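Local coordinates for protein glutaredoxin-glutathione complex (Polygonaceae, PDB 5KQA) that binds glutathione and, as a glutaredoxin of the thioredoxin superfamily, probably catalyses glutathione-dependent thiol-disulfide exchange, at residues 56-62 / 116-120; 85-89 / 100-104. All blocks are in the same frame, centred on the assembly; numbering follows the deposited sequence.

Contact 1: 56-62 / 116-120; sequences LFDQLGA and LVPML
L60 and L116 meet through single methyl groups, L60 CD1 lying 3.8 Å from L116 CD2, with the two side chains crossing at about a right angle. The same L116 branch also receives L56, whose CD2 comes tip to tip with L116 CD2 at 3.8 Å. L56 can reach it because its CG stands anti to the backbone N (chi1 176°). On the next turn of helix 116-122, L120 repeats the pattern: its CD1 sits 3.9 Å from L60 CD1 and 4.0 Å from A62 CB. The small alanine suits a place where the chain passes close to the second helix after leaving the first. F57 touches L116 and L120 more loosely, both through CE1, which is 4.2 Å from L116 CD2. Toward the outer side, V117 CG2 approaches L60 CD2 at 4.3 Å, while V117 itself is exposed.

The turn that delivers A62 is a Schellman motif. A62 N bonds to F57 O at 3.0 Å, G61 N bonds to D58 O, and G61 takes the positive phi that glycine adopts easily. Behind this layer, V107 of helix 104-112 touches L56, F57 and L116, and strand 93-96 lies against F57, L116 and L120. The helix segments cross at -74° with their axes 12.1 Å apart, a spacing bridged by branched side chains. Cohesion across this interface is therefore apolar, resting on methyl and ring contacts that bury hydrocarbon surface.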
# COMPACT_ATOMS: atom_id res chain seq x y z
N LEU A 56 -8.34 6.84 -7.95
CA LEU A 56 -9.23 5.70 -8.19
C LEU A 56 -9.98 5.31 -6.91
O LEU A 56 -11.20 5.17 -6.92
CB LEU A 56 -8.46 4.49 -8.71
CG LEU A 56 -9.30 3.22 -8.89
CD1 LEU A 56 -10.16 3.30 -10.14
CD2 LEU A 56 -8.46 1.96 -8.91
N PHE A 57 -9.25 5.12 -5.82
CA PHE A 57 -9.86 4.76 -4.55
C PHE A 57 -10.82 5.84 -4.07
O PHE A 57 -11.87 5.52 -3.51
CB PHE A 57 -8.79 4.49 -3.48
CG PHE A 57 -8.02 3.24 -3.72
CD1 PHE A 57 -8.65 2.09 -4.17
CD2 PHE A 57 -6.65 3.22 -3.52
CE1 PHE A 57 -7.94 0.94 -4.40
CE2 PHE A 57 -5.93 2.06 -3.75
CZ PHE A 57 -6.58 0.92 -4.19
N ASP A 58 -10.47 7.11 -4.27
CA ASP A 58 -11.38 8.21 -3.93
C ASP A 58 -12.73 8.04 -4.63
O ASP A 58 -13.79 8.08 -4.00
CB ASP A 58 -10.78 9.58 -4.30
CG ASP A 58 -9.58 9.96 -3.44
OD1 ASP A 58 -9.48 9.50 -2.28
OD2 ASP A 58 -8.74 10.75 -3.91
N GLN A 59 -12.66 7.83 -5.94
CA GLN A 59 -13.85 7.74 -6.78
C GLN A 59 -14.68 6.48 -6.48
O GLN A 59 -15.90 6.47 -6.64
CB GLN A 59 -13.44 7.80 -8.26
CG GLN A 59 -12.79 9.14 -8.63
CD GLN A 59 -12.31 9.20 -10.06
OE1 GLN A 59 -11.90 8.20 -10.64
NE2 GLN A 59 -12.34 10.40 -10.65
N LEU A 60 -14.01 5.42 -6.03
CA LEU A 60 -14.69 4.18 -5.66
C LEU A 60 -15.35 4.27 -4.29
O LEU A 60 -16.09 3.37 -3.90
CB LEU A 60 -13.73 3.00 -5.65
CG LEU A 60 -13.12 2.53 -6.96
CD1 LEU A 60 -12.21 1.34 -6.66
CD2 LEU A 60 -14.20 2.16 -7.98
N GLY A 61 -15.08 5.35 -3.55
CA GLY A 61 -15.64 5.51 -2.22
C GLY A 61 -14.94 4.67 -1.16
O GLY A 61 -15.51 4.35 -0.11
N ALA A 62 -13.69 4.32 -1.43
CA ALA A 62 -12.94 3.47 -0.51
C ALA A 62 -12.05 4.31 0.39
O ALA A 62 -11.40 5.24 -0.07
CB ALA A 62 -12.11 2.44 -1.30
N LEU A 116 -11.84 -5.76 -7.75
CA LEU A 116 -11.39 -4.77 -6.77
C LEU A 116 -12.46 -4.36 -5.76
O LEU A 116 -12.22 -4.35 -4.55
CB LEU A 116 -10.85 -3.52 -7.48
CG LEU A 116 -10.17 -2.46 -6.63
CD1 LEU A 116 -9.04 -3.08 -5.84
CD2 LEU A 116 -9.66 -1.30 -7.49
N VAL A 117 -13.64 -4.00 -6.25
CA VAL A 117 -14.71 -3.55 -5.35
C VAL A 117 -15.14 -4.64 -4.35
O VAL A 117 -15.30 -4.35 -3.17
CB VAL A 117 -15.94 -3.04 -6.14
CG1 VAL A 117 -17.13 -2.81 -5.21
CG2 VAL A 117 -15.57 -1.75 -6.86
N PRO A 118 -15.32 -5.88 -4.83
CA PRO A 118 -15.64 -6.96 -3.88
C PRO A 118 -14.53 -7.20 -2.86
O PRO A 118 -14.85 -7.49 -1.70
CB PRO A 118 -15.81 -8.19 -4.79
CG PRO A 118 -16.18 -7.62 -6.13
CD PRO A 118 -15.40 -6.33 -6.23
N MET A 119 -13.27 -7.09 -3.27
CA MET A 119 -12.14 -7.23 -2.34
C MET A 119 -12.17 -6.12 -1.30
O MET A 119 -11.94 -6.36 -0.11
CB MET A 119 -10.80 -7.18 -3.07
CG MET A 119 -10.48 -8.36 -3.97
SD MET A 119 -9.00 -8.01 -4.95
CE MET A 119 -7.94 -7.34 -3.68
N LEU A 120 -12.45 -4.90 -1.77
CA LEU A 120 -12.51 -3.73 -0.91
C LEU A 120 -13.68 -3.83 0.07
O LEU A 120 -13.59 -3.40 1.21
CB LEU A 120 -12.63 -2.45 -1.76
CG LEU A 120 -11.36 -2.02 -2.49
CD1 LEU A 120 -11.66 -0.91 -3.49
CD2 LEU A 120 -10.30 -1.54 -1.51

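Contact 2: 85-89 / 100-104; sequences WTGQR and HIGGC. With GSH (glutathione), chain B.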
# COMPACT_ATOMS: atom_id res chain seq x y z
N TRP A 85 9.57 -8.20 1.71
CA TRP A 85 8.25 -8.77 1.94
C TRP A 85 7.47 -9.07 0.65
O TRP A 85 6.78 -10.09 0.56
CB TRP A 85 7.47 -7.81 2.82
CG TRP A 85 6.14 -8.24 3.34
CD1 TRP A 85 5.59 -9.48 3.31
CD2 TRP A 85 5.20 -7.39 4.00
NE1 TRP A 85 4.35 -9.46 3.90
CE2 TRP A 85 4.08 -8.19 4.33
CE3 TRP A 85 5.18 -6.03 4.33
CZ2 TRP A 85 2.97 -7.68 5.00
CZ3 TRP A 85 4.07 -5.51 4.98
CH2 TRP A 85 2.98 -6.34 5.30
N THR A 86 7.58 -8.18 -0.34
CA THR A 86 6.73 -8.27 -1.54
C THR A 86 7.47 -8.41 -2.89
O THR A 86 6.84 -8.61 -3.92
CB THR A 86 5.81 -7.03 -1.68
OG1 THR A 86 6.60 -5.89 -2.01
CG2 THR A 86 5.01 -6.75 -0.38
N GLY A 87 8.79 -8.27 -2.89
CA GLY A 87 9.56 -8.33 -4.13
C GLY A 87 9.44 -7.10 -5.00
O GLY A 87 10.04 -7.00 -6.08
N GLN A 88 8.66 -6.14 -4.52
CA GLN A 88 8.40 -4.91 -5.25
C GLN A 88 9.37 -3.80 -4.79
O GLN A 88 9.68 -3.69 -3.61
CB GLN A 88 6.94 -4.51 -5.03
CG GLN A 88 6.49 -3.23 -5.66
CD GLN A 88 5.00 -3.00 -5.47
OE1 GLN A 88 4.24 -3.96 -5.31
NE2 GLN A 88 4.59 -1.75 -5.51
N ARG A 89 9.85 -2.99 -5.73
CA ARG A 89 10.84 -1.95 -5.43
C ARG A 89 10.26 -0.54 -5.43
O ARG A 89 10.88 0.40 -4.94
CB ARG A 89 11.99 -2.01 -6.44
CG ARG A 89 12.66 -3.37 -6.50
CD ARG A 89 13.82 -3.40 -7.46
NE ARG A 89 14.53 -4.67 -7.36
CZ ARG A 89 15.52 -4.89 -6.50
NH1 ARG A 89 15.92 -3.92 -5.68
NH2 ARG A 89 16.13 -6.06 -6.46
N HIS A 100 -1.12 -8.42 -0.13
CA HIS A 100 -0.39 -7.58 -1.07
C HIS A 100 -1.04 -7.54 -2.44
O HIS A 100 -1.26 -8.58 -3.05
CB HIS A 100 1.06 -8.05 -1.22
CG HIS A 100 1.84 -7.26 -2.23
ND1 HIS A 100 2.35 -7.82 -3.39
CD2 HIS A 100 2.19 -5.95 -2.26
CE1 HIS A 100 2.98 -6.88 -4.08
NE2 HIS A 100 2.89 -5.74 -3.42
N ILE A 101 -1.32 -6.33 -2.93
CA ILE A 101 -1.92 -6.16 -4.24
C ILE A 101 -0.85 -5.84 -5.28
O ILE A 101 -0.80 -6.45 -6.32
CB ILE A 101 -2.98 -5.03 -4.24
CG1 ILE A 101 -4.07 -5.33 -3.21
CG2 ILE A 101 -3.58 -4.87 -5.63
CD1 ILE A 101 -4.91 -6.54 -3.57
N GLY A 102 0.01 -4.86 -4.99
CA GLY A 102 1.02 -4.44 -5.94
C GLY A 102 0.97 -2.95 -6.21
O GLY A 102 0.59 -2.18 -5.35
N GLY A 103 1.34 -2.55 -7.42
CA GLY A 103 1.39 -1.15 -7.78
C GLY A 103 0.13 -0.65 -8.45
O GLY A 103 -0.94 -1.27 -8.37
N CYS A 104 0.25 0.49 -9.13
CA CYS A 104 -0.88 1.09 -9.84
C CYS A 104 -1.45 0.16 -10.90
O CYS A 104 -2.67 -0.05 -10.98
CB CYS A 104 -0.44 2.40 -10.50
SG CYS A 104 -1.82 3.33 -11.20
N1 GSH B . 4.31 -0.02 -12.85
CA1 GSH B . 4.44 0.66 -11.60
C1 GSH B . 3.04 0.96 -11.11
O11 GSH B . 2.82 1.19 -9.89
O12 GSH B . 2.08 0.97 -11.93
CB1 GSH B . 5.26 1.93 -11.76
CG1 GSH B . 5.34 2.70 -10.45
CD1 GSH B . 6.57 3.60 -10.38
OE1 GSH B . 7.33 3.68 -11.33
N2 GSH B . 6.84 4.36 -9.20
CA2 GSH B . 7.99 5.20 -9.10
C2 GSH B . 9.02 4.66 -8.14
O2 GSH B . 8.68 4.07 -7.12
CB2 GSH B . 7.64 6.54 -8.50
SG2 GSH B . 6.90 7.63 -9.69
N3 GSH B . 10.39 4.89 -8.40
CA3 GSH B . 11.37 4.42 -7.48
C3 GSH B . 11.18 5.16 -6.15
O31 GSH B . 11.46 4.59 -5.06
O32 GSH B . 10.73 6.34 -6.12
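The backbones of T86 and H100 pass 7.2 Å apart between their CA atoms, and those of Q88 and G102 are similarly spaced, so side chains must span the gap. T86 lies over one face of the H100 imidazole: its CB is 3.6 Å from the ring centroid and 10° off the normal, a CH-pi contact, and T86 CG2 comes within 3.5 Å of H100 CD2. The ring's opposite face meets the backbone N of G102, above its rim. H100 is carried out to this position with CG anti to the backbone N (chi1 177°). At the ring edge, H100 NE2 donates to Q88 OE1 at 2.9 Å; the bond is bent (N-H...O 142°), and the donor sits well out of the amide's carbonyl plane, though the oxygen stays in the ring plane. The Q88 amide is also tied down by its NE2, which bonds to T90 O. Were H100 replaced by an alanine, Q88 OE1 would probably lose this donor and a gap would be likely to open beneath the T86 methyl.

Threonine suits its place twice over, since its methyl packs on the ring while OG1 bonds to L82 O and accepts from Q88 N at 3.3 Å, forming an ST turn. I101 and G102 form a classic beta bulge opposite V94. Beyond it, G103 leaves room for the ligand, as a side chain there would clash with glutathione O11. C104 N then donates to that carboxylate oxygen at 2.8 Å. Backbone amide recognition of the glutathione gamma-glutamyl carboxylate, at the start of the helix that follows the last strand, is characteristic of the glutaredoxin glutathione site.

In the fold
All of contact 2 falls within the sequence between the two segments of contact 1, and the two centres are about 18 Å apart. The four-stranded mixed sheet, in the order 65-68, 39-43, 93-96, 99-102, links them: contact 2 joins the end of helix 75-86 to edge strand 99-102, whereas contact 1 joins the end of helix 48-60 to helix 116-122. Strand 93-96 has side chains touching residues of both contacts, and M119 packs against I101 where they meet. Helix 104-112, entered through contact 2, supplies V107 to contact 1. The thioredoxin fold thus places one wall of the glutathione pocket, through G103 and C104, at contact 2 and an apolar helix junction farther from it.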